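PDB 2OC3: tyrosine-protein phosphatase non-receptor type 18 from Homo sapiens, which removes phosphate from phosphotyrosine in proteins through its catalytic domain, differentially dephosphorylating autophosphorylated tyrosine kinases that are overexpressed in tumour tissues. Local coordinates for residues R62-R65 with V69-Y72; N94-V99 with Y105-G110; L117-L122 with K129-A134; K143-Y148 with C230-A235. All coordinates share one frame; numbering follows the deposited sequence.

Contact 1: R62-R65 with V69-Y72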
# COMPACT_ATOMS: atom_id res chain seq x y z
N ARG A 62 -1.33 -21.17 -0.42
CA ARG A 62 -2.60 -20.87 0.23
C ARG A 62 -2.61 -19.48 0.88
O ARG A 62 -3.66 -18.99 1.31
CB ARG A 62 -2.91 -21.89 1.32
N LYS A 63 -1.43 -18.92 1.06
CA LYS A 63 -1.28 -17.60 1.69
C LYS A 63 -1.43 -16.45 0.71
O LYS A 63 -1.32 -15.29 1.13
CB LYS A 63 0.04 -17.51 2.45
CG LYS A 63 0.27 -18.60 3.47
CD LYS A 63 1.66 -18.53 4.03
CE LYS A 63 2.02 -19.71 4.95
NZ LYS A 63 3.50 -19.66 5.28
N ASN A 64 -1.67 -16.73 -0.57
CA ASN A 64 -1.90 -15.72 -1.60
C ASN A 64 -3.38 -15.61 -1.90
O ASN A 64 -4.02 -16.60 -2.21
CB ASN A 64 -1.16 -16.11 -2.88
CG ASN A 64 0.31 -16.24 -2.63
OD1 ASN A 64 0.89 -15.44 -1.90
ND2 ASN A 64 0.94 -17.30 -3.19
N ARG A 65 -3.90 -14.38 -1.87
CA ARG A 65 -5.32 -14.14 -2.19
C ARG A 65 -5.64 -14.44 -3.64
O ARG A 65 -6.77 -14.93 -3.94
CB ARG A 65 -5.68 -12.70 -1.81
CG ARG A 65 -7.13 -12.32 -2.04
CD ARG A 65 -7.47 -10.96 -1.46
NE ARG A 65 -7.60 -10.99 -0.03
CZ ARG A 65 -8.66 -11.41 0.63
NH1 ARG A 65 -9.72 -11.92 -0.01
NH2 ARG A 65 -8.64 -11.35 1.94
N VAL A 69 -1.01 -13.00 -8.45
CA VAL A 69 -0.29 -11.94 -7.73
C VAL A 69 0.64 -12.58 -6.70
O VAL A 69 0.22 -13.02 -5.65
CB VAL A 69 -1.22 -10.92 -7.05
CG1 VAL A 69 -0.39 -9.89 -6.35
CG2 VAL A 69 -2.12 -10.25 -8.10
N LEU A 70 1.91 -12.67 -7.07
CA LEU A 70 2.95 -13.19 -6.19
C LEU A 70 4.00 -12.12 -5.95
O LEU A 70 4.40 -11.46 -6.89
CB LEU A 70 3.61 -14.39 -6.87
CG LEU A 70 2.69 -15.57 -7.24
CD1 LEU A 70 3.47 -16.62 -8.05
CD2 LEU A 70 2.05 -16.13 -6.02
N PRO A 71 4.50 -12.02 -4.73
CA PRO A 71 5.48 -10.97 -4.46
C PRO A 71 6.80 -11.31 -5.14
O PRO A 71 7.24 -12.46 -5.16
CB PRO A 71 5.63 -11.06 -2.92
CG PRO A 71 5.39 -12.49 -2.61
CD PRO A 71 4.28 -12.87 -3.55
N TYR A 72 7.48 -10.31 -5.65
CA TYR A 72 8.79 -10.58 -6.25
C TYR A 72 9.74 -10.92 -5.13
O TYR A 72 9.77 -10.27 -4.10
CB TYR A 72 9.31 -9.34 -6.95
CG TYR A 72 8.44 -8.89 -8.13
CD1 TYR A 72 7.91 -9.84 -8.99
CD2 TYR A 72 8.16 -7.54 -8.38
CE1 TYR A 72 7.15 -9.48 -10.09
CE2 TYR A 72 7.37 -7.18 -9.51
CZ TYR A 72 6.89 -8.18 -10.34
OH TYR A 72 6.07 -7.93 -11.47
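N64 and L70 meet side chain to side chain, crossing at about a right angle. The amide end of N64 comes up against one branch of L70: ND2 of N64 lies 3.3 Å from CD2 of L70, and CG of N64 is 3.8 Å from the same methyl. The other branch turns elsewhere, CD1 of L70 being 5.5 Å from ND2 of N64. The first torsion is alike in both residues, CG opposite the carbonyl carbon and beside the backbone N (chi1 -59° in N64, -58° in L70). N64 points its side chain at segment 69-72; the L70 side chain sets off to one side but its end comes nearer, and chi2 of 173° helps decide that CD2 rather than CD1 faces the amide. Nearer the backbone, CB of N64 is 4.4 Å from the carbonyl O of V69. These residues belong to the phosphotyrosine-recognition loop of the classical tyrosine phosphatases, whose KNRY motif, beginning at K63, borders the active-site pocket. The two segments are the ends of a short irregular loop between helix 53-56 and strand 76-78, and the rotation of the N64 amide is fixed from outside them. OD1 bonds to Y90 OH and to N92 ND2, while ND2 bonds to G55 O, so the methyl of L70 packs on an amide whose polar ends are already engaged. N92 ND2 also bonds to V69 O and thus bridges the two segments. On the pocket side V69 touches C237, a substrate-binding residue by similarity, while R65 turns its long chain away from L70 to bond through NE to G110 O.

Contact 2: N94-V99 with Y105-G110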
# COMPACT_ATOMS: atom_id res chain seq x y z
N ASN A 94 5.61 -6.66 -0.38
CA ASN A 94 6.91 -6.18 -0.87
C ASN A 94 7.22 -4.81 -0.28
O ASN A 94 6.32 -3.98 -0.11
CB ASN A 94 6.95 -6.05 -2.39
CG ASN A 94 6.83 -7.37 -3.08
OD1 ASN A 94 5.74 -7.83 -3.40
ND2 ASN A 94 7.97 -8.02 -3.32
N PHE A 95 8.50 -4.55 -0.01
CA PHE A 95 8.96 -3.22 0.30
C PHE A 95 9.04 -2.38 -0.95
O PHE A 95 9.43 -2.90 -2.02
CB PHE A 95 10.34 -3.28 0.95
CG PHE A 95 10.33 -3.79 2.36
CD1 PHE A 95 9.86 -3.00 3.38
CD2 PHE A 95 10.81 -5.06 2.70
CE1 PHE A 95 9.88 -3.43 4.71
CE2 PHE A 95 10.79 -5.49 4.08
CZ PHE A 95 10.32 -4.67 5.03
N ILE A 96 8.76 -1.09 -0.80
CA ILE A 96 8.91 -0.07 -1.82
C ILE A 96 9.78 1.06 -1.22
O ILE A 96 9.54 1.50 -0.10
CB ILE A 96 7.59 0.47 -2.35
CG1 ILE A 96 6.74 -0.68 -2.95
CG2 ILE A 96 7.85 1.56 -3.41
CD1 ILE A 96 5.33 -0.23 -3.50
N ARG A 97 10.82 1.45 -1.97
CA ARG A 97 11.72 2.53 -1.57
C ARG A 97 11.05 3.90 -1.67
O ARG A 97 10.27 4.15 -2.58
CB ARG A 97 12.93 2.54 -2.49
CG ARG A 97 13.82 1.35 -2.32
CD ARG A 97 15.04 1.45 -3.21
NE ARG A 97 14.72 1.13 -4.60
CZ ARG A 97 14.67 -0.10 -5.11
NH1 ARG A 97 14.93 -1.17 -4.37
NH2 ARG A 97 14.36 -0.26 -6.39
N GLY A 98 11.37 4.77 -0.72
CA GLY A 98 10.87 6.13 -0.72
C GLY A 98 11.88 7.13 -1.25
O GLY A 98 12.93 6.77 -1.83
N VAL A 99 11.55 8.39 -1.04
CA VAL A 99 12.32 9.47 -1.68
C VAL A 99 13.75 9.53 -1.16
O VAL A 99 14.62 10.04 -1.85
CB VAL A 99 11.63 10.84 -1.52
CG1 VAL A 99 10.27 10.80 -2.21
CG2 VAL A 99 11.54 11.23 -0.09
N TYR A 105 7.69 2.16 2.27
CA TYR A 105 6.36 1.54 2.19
C TYR A 105 6.49 0.05 2.26
O TYR A 105 7.41 -0.56 1.71
CB TYR A 105 5.68 1.89 0.88
CG TYR A 105 5.77 3.35 0.52
CD1 TYR A 105 4.92 4.27 1.09
CD2 TYR A 105 6.77 3.80 -0.33
CE1 TYR A 105 5.05 5.62 0.81
CE2 TYR A 105 6.91 5.15 -0.64
CZ TYR A 105 6.06 6.07 -0.05
OH TYR A 105 6.26 7.43 -0.35
N ILE A 106 5.46 -0.57 2.85
CA ILE A 106 5.22 -2.00 2.67
C ILE A 106 3.91 -2.11 1.95
O ILE A 106 2.90 -1.61 2.50
CB ILE A 106 5.11 -2.76 3.99
CG1 ILE A 106 6.47 -2.74 4.67
CG2 ILE A 106 4.64 -4.24 3.68
CD1 ILE A 106 6.53 -3.32 6.05
N ALA A 107 3.91 -2.65 0.74
CA ALA A 107 2.70 -2.87 -0.10
C ALA A 107 2.33 -4.32 0.05
O ALA A 107 3.10 -5.21 -0.27
CB ALA A 107 3.03 -2.55 -1.56
N THR A 108 1.14 -4.60 0.57
CA THR A 108 0.75 -5.97 0.84
C THR A 108 -0.71 -6.20 0.45
O THR A 108 -1.42 -5.25 0.09
CB THR A 108 1.07 -6.33 2.33
OG1 THR A 108 0.93 -7.75 2.62
CG2 THR A 108 0.18 -5.56 3.33
N GLN A 109 -1.13 -7.46 0.47
CA GLN A 109 -2.53 -7.77 0.13
C GLN A 109 -3.45 -7.60 1.35
O GLN A 109 -3.03 -7.57 2.50
CB GLN A 109 -2.60 -9.22 -0.37
CG GLN A 109 -2.42 -10.28 0.69
CD GLN A 109 -2.50 -11.71 0.18
OE1 GLN A 109 -2.44 -11.98 -1.02
NE2 GLN A 109 -2.58 -12.62 1.14
N GLY A 110 -4.76 -7.60 1.10
CA GLY A 110 -5.72 -7.65 2.20
C GLY A 110 -5.65 -9.05 2.80
O GLY A 110 -5.78 -10.05 2.08
O HOH W 1 8.85 8.51 0.19
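F95 and I106 lie side by side and point the same way, the ring carbon CE1 of F95 being 3.5 Å from CG1 of I106. On the other face of the hairpin CD1 of I96 reaches CB of A107 at 3.8 Å. There the Y105 side chain crosses that of I96 at a slant, CD2 of Y105 4.0 Å from CG2 of I96. Two antiparallel hydrogen-bonded pairs hold these side chains in register. N94 and A107 exchange bonds of 2.9 Å in both directions between N and O; I96 N gives one of 2.9 Å to Y105 O, and Y105 N returns one of 3.1 Å to I96 O. F95 and I106 form the non-hydrogen-bonded pair between them. An alanine at F95 would take away the ring, and would probably open a gap beside CG1 and CD1 of I106. A water joins Y105 OH to V99 N, and the same hydroxyl bonds to D247 of helix 238-254. N94 OD1 is held by R275. Strand 93-97 is the outermost of the mixed sheet and 103-108 its neighbour: Y105 and A107 pack on helix 238-254, F95 and I106 on strand 76-78, and I106 bonds through its backbone to L229 and V231 of strand 229-232.

Contact 3: L117-L122 with K129-A134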
# COMPACT_ATOMS: atom_id res chain seq x y z
N LEU A 117 -2.81 -13.29 11.30
CA LEU A 117 -1.70 -13.30 12.24
C LEU A 117 -0.44 -12.78 11.54
O LEU A 117 0.37 -12.00 12.13
CB LEU A 117 -1.49 -14.72 12.85
CG LEU A 117 -0.24 -14.90 13.70
CD1 LEU A 117 -0.24 -13.91 14.85
CD2 LEU A 117 -0.20 -16.33 14.23
N ASP A 118 -0.21 -13.21 10.29
CA ASP A 118 0.97 -12.75 9.56
C ASP A 118 0.96 -11.24 9.28
O ASP A 118 1.98 -10.56 9.34
CB ASP A 118 1.13 -13.55 8.28
CG ASP A 118 1.39 -15.03 8.54
OD1 ASP A 118 1.96 -15.37 9.61
OD2 ASP A 118 1.04 -15.83 7.63
N PHE A 119 -0.22 -10.72 8.96
CA PHE A 119 -0.40 -9.29 8.80
C PHE A 119 0.03 -8.52 10.06
O PHE A 119 0.77 -7.55 9.99
CB PHE A 119 -1.85 -8.98 8.43
CG PHE A 119 -2.13 -7.55 8.25
CD1 PHE A 119 -1.95 -6.96 7.00
CD2 PHE A 119 -2.65 -6.79 9.27
CE1 PHE A 119 -2.27 -5.61 6.80
CE2 PHE A 119 -2.93 -5.45 9.09
CZ PHE A 119 -2.72 -4.87 7.86
N TRP A 120 -0.42 -8.99 11.22
CA TRP A 120 0.01 -8.31 12.48
C TRP A 120 1.48 -8.53 12.80
O TRP A 120 2.14 -7.64 13.30
CB TRP A 120 -0.92 -8.66 13.64
CG TRP A 120 -2.24 -7.96 13.52
CD1 TRP A 120 -3.46 -8.52 13.26
CD2 TRP A 120 -2.46 -6.55 13.59
NE1 TRP A 120 -4.41 -7.54 13.16
CE2 TRP A 120 -3.84 -6.33 13.39
CE3 TRP A 120 -1.64 -5.45 13.83
CZ2 TRP A 120 -4.41 -5.04 13.40
CZ3 TRP A 120 -2.22 -4.18 13.87
CH2 TRP A 120 -3.58 -4.00 13.63
N ARG A 121 2.04 -9.70 12.47
CA ARG A 121 3.50 -9.87 12.61
C ARG A 121 4.27 -8.82 11.79
O ARG A 121 5.28 -8.26 12.23
CB ARG A 121 3.92 -11.27 12.16
CG ARG A 121 3.53 -12.41 13.10
CD ARG A 121 3.67 -13.81 12.41
NE ARG A 121 5.05 -14.10 12.13
CZ ARG A 121 5.52 -14.82 11.10
NH1 ARG A 121 4.73 -15.37 10.17
NH2 ARG A 121 6.81 -15.01 11.06
N LEU A 122 3.77 -8.57 10.57
CA LEU A 122 4.37 -7.56 9.68
C LEU A 122 4.29 -6.19 10.36
O LEU A 122 5.31 -5.51 10.50
CB LEU A 122 3.66 -7.56 8.31
CG LEU A 122 4.09 -6.56 7.25
CD1 LEU A 122 3.58 -7.03 5.88
CD2 LEU A 122 3.53 -5.17 7.50
N LYS A 129 3.28 2.46 12.21
CA LYS A 129 2.44 3.39 12.96
C LYS A 129 1.12 3.66 12.24
O LYS A 129 0.11 3.94 12.89
CB LYS A 129 3.20 4.71 13.15
CG LYS A 129 4.44 4.55 14.03
CD LYS A 129 5.29 5.81 14.12
N VAL A 130 1.15 3.59 10.91
CA VAL A 130 -0.05 3.92 10.09
C VAL A 130 -0.25 2.86 9.01
O VAL A 130 0.70 2.49 8.30
CB VAL A 130 0.10 5.28 9.42
CG1 VAL A 130 -1.20 5.70 8.76
CG2 VAL A 130 0.49 6.35 10.42
N ILE A 131 -1.47 2.35 8.94
CA ILE A 131 -1.94 1.48 7.87
C ILE A 131 -2.90 2.25 6.96
O ILE A 131 -3.81 2.97 7.49
CB ILE A 131 -2.69 0.29 8.44
CG1 ILE A 131 -1.83 -0.52 9.41
CG2 ILE A 131 -3.26 -0.65 7.33
CD1 ILE A 131 -2.64 -1.51 10.24
N LEU A 132 -2.72 2.16 5.65
CA LEU A 132 -3.66 2.72 4.71
C LEU A 132 -4.30 1.56 3.97
O LEU A 132 -3.59 0.83 3.31
CB LEU A 132 -2.96 3.64 3.71
CG LEU A 132 -2.33 4.94 4.22
CD1 LEU A 132 -0.98 4.77 4.83
CD2 LEU A 132 -2.26 5.99 3.10
N MET A 133 -5.62 1.47 4.02
CA MET A 133 -6.41 0.39 3.42
C MET A 133 -7.26 1.02 2.32
O MET A 133 -8.04 1.95 2.58
CB MET A 133 -7.33 -0.27 4.46
CG MET A 133 -8.33 -1.22 3.86
SD MET A 133 -9.12 -2.15 5.17
CE MET A 133 -10.29 -3.18 4.27
N ALA A 134 -7.11 0.56 1.07
CA ALA A 134 -7.81 1.17 -0.05
C ALA A 134 -8.81 0.23 -0.64
O ALA A 134 -8.89 0.13 -1.88
CB ALA A 134 -6.82 1.59 -1.17
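I131 carries this contact from the strand side, its terminal methyl touching two rings of helix 116-125. Just ahead of it, V130 bonds through its backbone to C230 and turns its side chain to helix 209-222. I131 itself points at the helix: CD1 of I131 lies 4.1 Å from both CZ and CE2 of F119. The same methyl is 4.3 Å from CH2 of W120, and it is oblique to both rings. With CG opposite the backbone N (chi1 180°), the F119 ring extends from the helix toward the strand and meets I131 from the opposite direction. One face of the W120 indole takes CD2 of F119, 4.2 Å above the indole plane near the rim, so the two rings the methyl touches also touch each other. The helix belongs to a beta-alpha-beta crossover from strand 103-108 to the parallel strand 130-133, with strand 229-232 lying between the two in the sheet. At L132 the side chain points to the other face of the sheet and packs on helix 209-222; M133 is again on the I131 side and touches H232. At A134, just past the strand, the carbonyl O accepts a bond from NH1 of R239.

Contact 4: K143-Y148 with C230-A235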
# COMPACT_ATOMS: atom_id res chain seq x y z
N LYS A 143 -15.77 -11.10 -1.45
CA LYS A 143 -14.86 -10.84 -0.34
C LYS A 143 -13.50 -10.38 -0.87
O LYS A 143 -12.89 -11.00 -1.77
CB LYS A 143 -14.65 -12.09 0.53
CG LYS A 143 -14.03 -11.83 1.91
CD LYS A 143 -15.02 -11.14 2.84
CE LYS A 143 -14.44 -10.70 4.16
NZ LYS A 143 -14.70 -11.69 5.24
N ARG A 144 -13.05 -9.25 -0.34
CA ARG A 144 -11.82 -8.62 -0.79
C ARG A 144 -10.77 -8.46 0.32
O ARG A 144 -9.56 -8.34 0.02
CB ARG A 144 -12.15 -7.25 -1.40
CG ARG A 144 -12.92 -7.35 -2.71
CD ARG A 144 -12.09 -8.00 -3.83
NE ARG A 144 -12.83 -7.96 -5.10
CZ ARG A 144 -12.69 -8.84 -6.09
NH1 ARG A 144 -11.86 -9.88 -6.00
NH2 ARG A 144 -13.42 -8.69 -7.17
N CYS A 145 -11.18 -8.47 1.58
CA CYS A 145 -10.26 -8.36 2.69
C CYS A 145 -10.94 -8.81 3.96
O CYS A 145 -12.08 -8.37 4.21
CB CYS A 145 -9.84 -6.89 2.85
SG CYS A 145 -8.54 -6.57 4.09
N GLU A 146 -10.23 -9.59 4.78
CA GLU A 146 -10.74 -9.87 6.12
C GLU A 146 -10.62 -8.68 7.05
O GLU A 146 -9.63 -7.93 6.99
CB GLU A 146 -10.05 -11.09 6.71
CG GLU A 146 -10.34 -12.34 5.95
CD GLU A 146 -11.82 -12.70 5.94
OE1 GLU A 146 -12.40 -12.78 7.04
OE2 GLU A 146 -12.40 -12.81 4.85
N ARG A 147 -11.57 -8.53 7.96
CA ARG A 147 -11.48 -7.51 9.00
C ARG A 147 -10.37 -7.93 9.95
O ARG A 147 -10.41 -9.02 10.56
CB ARG A 147 -12.80 -7.38 9.75
CG ARG A 147 -12.65 -6.47 10.94
CD ARG A 147 -13.98 -6.04 11.48
NE ARG A 147 -14.78 -7.14 12.00
CZ ARG A 147 -14.64 -7.67 13.22
NH1 ARG A 147 -13.68 -7.26 14.06
NH2 ARG A 147 -15.45 -8.67 13.61
N TYR A 148 -9.39 -7.05 10.11
CA TYR A 148 -8.28 -7.25 11.03
C TYR A 148 -8.27 -6.27 12.18
O TYR A 148 -7.38 -6.35 13.04
CB TYR A 148 -6.99 -7.19 10.26
CG TYR A 148 -6.80 -5.91 9.46
CD1 TYR A 148 -6.31 -4.73 10.06
CD2 TYR A 148 -7.03 -5.89 8.08
CE1 TYR A 148 -6.11 -3.58 9.36
CE2 TYR A 148 -6.85 -4.69 7.35
CZ TYR A 148 -6.36 -3.55 8.00
OH TYR A 148 -6.11 -2.41 7.30
N CYS A 230 2.30 1.07 6.02
CA CYS A 230 1.74 -0.21 5.54
C CYS A 230 0.53 0.13 4.66
O CYS A 230 -0.43 0.72 5.13
CB CYS A 230 1.31 -1.06 6.70
SG CYS A 230 0.62 -2.66 6.12
N VAL A 231 0.61 -0.19 3.38
CA VAL A 231 -0.41 0.19 2.39
C VAL A 231 -0.95 -1.08 1.77
O VAL A 231 -0.18 -1.94 1.34
CB VAL A 231 0.15 1.14 1.31
CG1 VAL A 231 -0.98 1.66 0.41
CG2 VAL A 231 0.94 2.35 1.95
N HIS A 232 -2.26 -1.21 1.68
CA HIS A 232 -2.83 -2.40 1.07
C HIS A 232 -4.18 -2.11 0.47
O HIS A 232 -4.82 -1.14 0.82
CB HIS A 232 -2.95 -3.57 2.05
CG HIS A 232 -4.09 -3.45 3.03
ND1 HIS A 232 -5.36 -3.96 2.79
CD2 HIS A 232 -4.12 -2.93 4.28
CE1 HIS A 232 -6.12 -3.73 3.85
NE2 HIS A 232 -5.38 -3.12 4.78
N CYS A 233 -4.58 -2.96 -0.48
CA CYS A 233 -5.91 -2.98 -1.02
C CYS A 233 -6.32 -4.44 -0.93
O CYS A 233 -6.12 -5.05 0.13
CB CYS A 233 -5.98 -2.30 -2.35
SG CYS A 233 -4.82 -2.86 -3.63
N SER A 234 -7.00 -4.98 -1.94
CA SER A 234 -7.26 -6.42 -1.90
C SER A 234 -6.03 -7.20 -2.40
O SER A 234 -5.50 -8.01 -1.67
CB SER A 234 -8.51 -6.75 -2.71
OG SER A 234 -8.83 -8.12 -2.66
N ALA A 235 -5.62 -6.98 -3.64
CA ALA A 235 -4.40 -7.64 -4.14
C ALA A 235 -3.11 -7.00 -3.70
O ALA A 235 -2.07 -7.65 -3.72
CB ALA A 235 -4.42 -7.76 -5.67
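The imidazole of H232 has the Y148 hydroxyl at its edge, in the ring plane, with Y148 OH 2.7 Å from NE2 of H232 in a hydrogen bond. The two ring planes stand at 64°, an oblique pairing, and SG of C145 also approaches obliquely, 3.7 Å from CE1 of H232. At the other nitrogen, ND1 of H232 gives a nearly straight bond (169°) to its neighbour's carbonyl, C233 O, at 3.0 Å and close to the ring plane. With both nitrogens gripped the ring can scarcely turn. A leucine at H232 would lack both nitrogens and is likely to deprive Y148 OH of a partner and the carbonyl of C233 of its donor. OG of S234 donates to the carbonyl O of R144 at 2.8 Å, on a lone pair; OG stands opposite the backbone N of S234 (chi1 -177°), which carries it across. CD of R144 packs 3.5 Å from this OG of S234, and Y66 OH bonds to both S234 OG and R144 NH1. Y148 OH has a second partner in Q193 NE2. The contact sets segment 143-148 against the start of the phosphate-binding loop, the HCSAGCGR signature beginning at H232, with C233 the predicted phosphocysteine nucleophile.

From the N terminus, contact 1 closes the short turn of the phosphotyrosine-recognition loop, contact 2 a hairpin at one edge of the mixed sheet, and contact 3 the turn from helix 116-125 into strand 130-133. Contact 4 opens after these and spans more than eighty residues, bringing the loop after strand 142-143 to the signature loop. All four run in series, and none nests in or crosses another. In space they converge: R65 of contact 1 bonds to Q109 in contact 2 and packs on R144 and S234 in contact 4. Strand 229-232 lies between the strands of contacts 2 and 3, backbone-bonded to each.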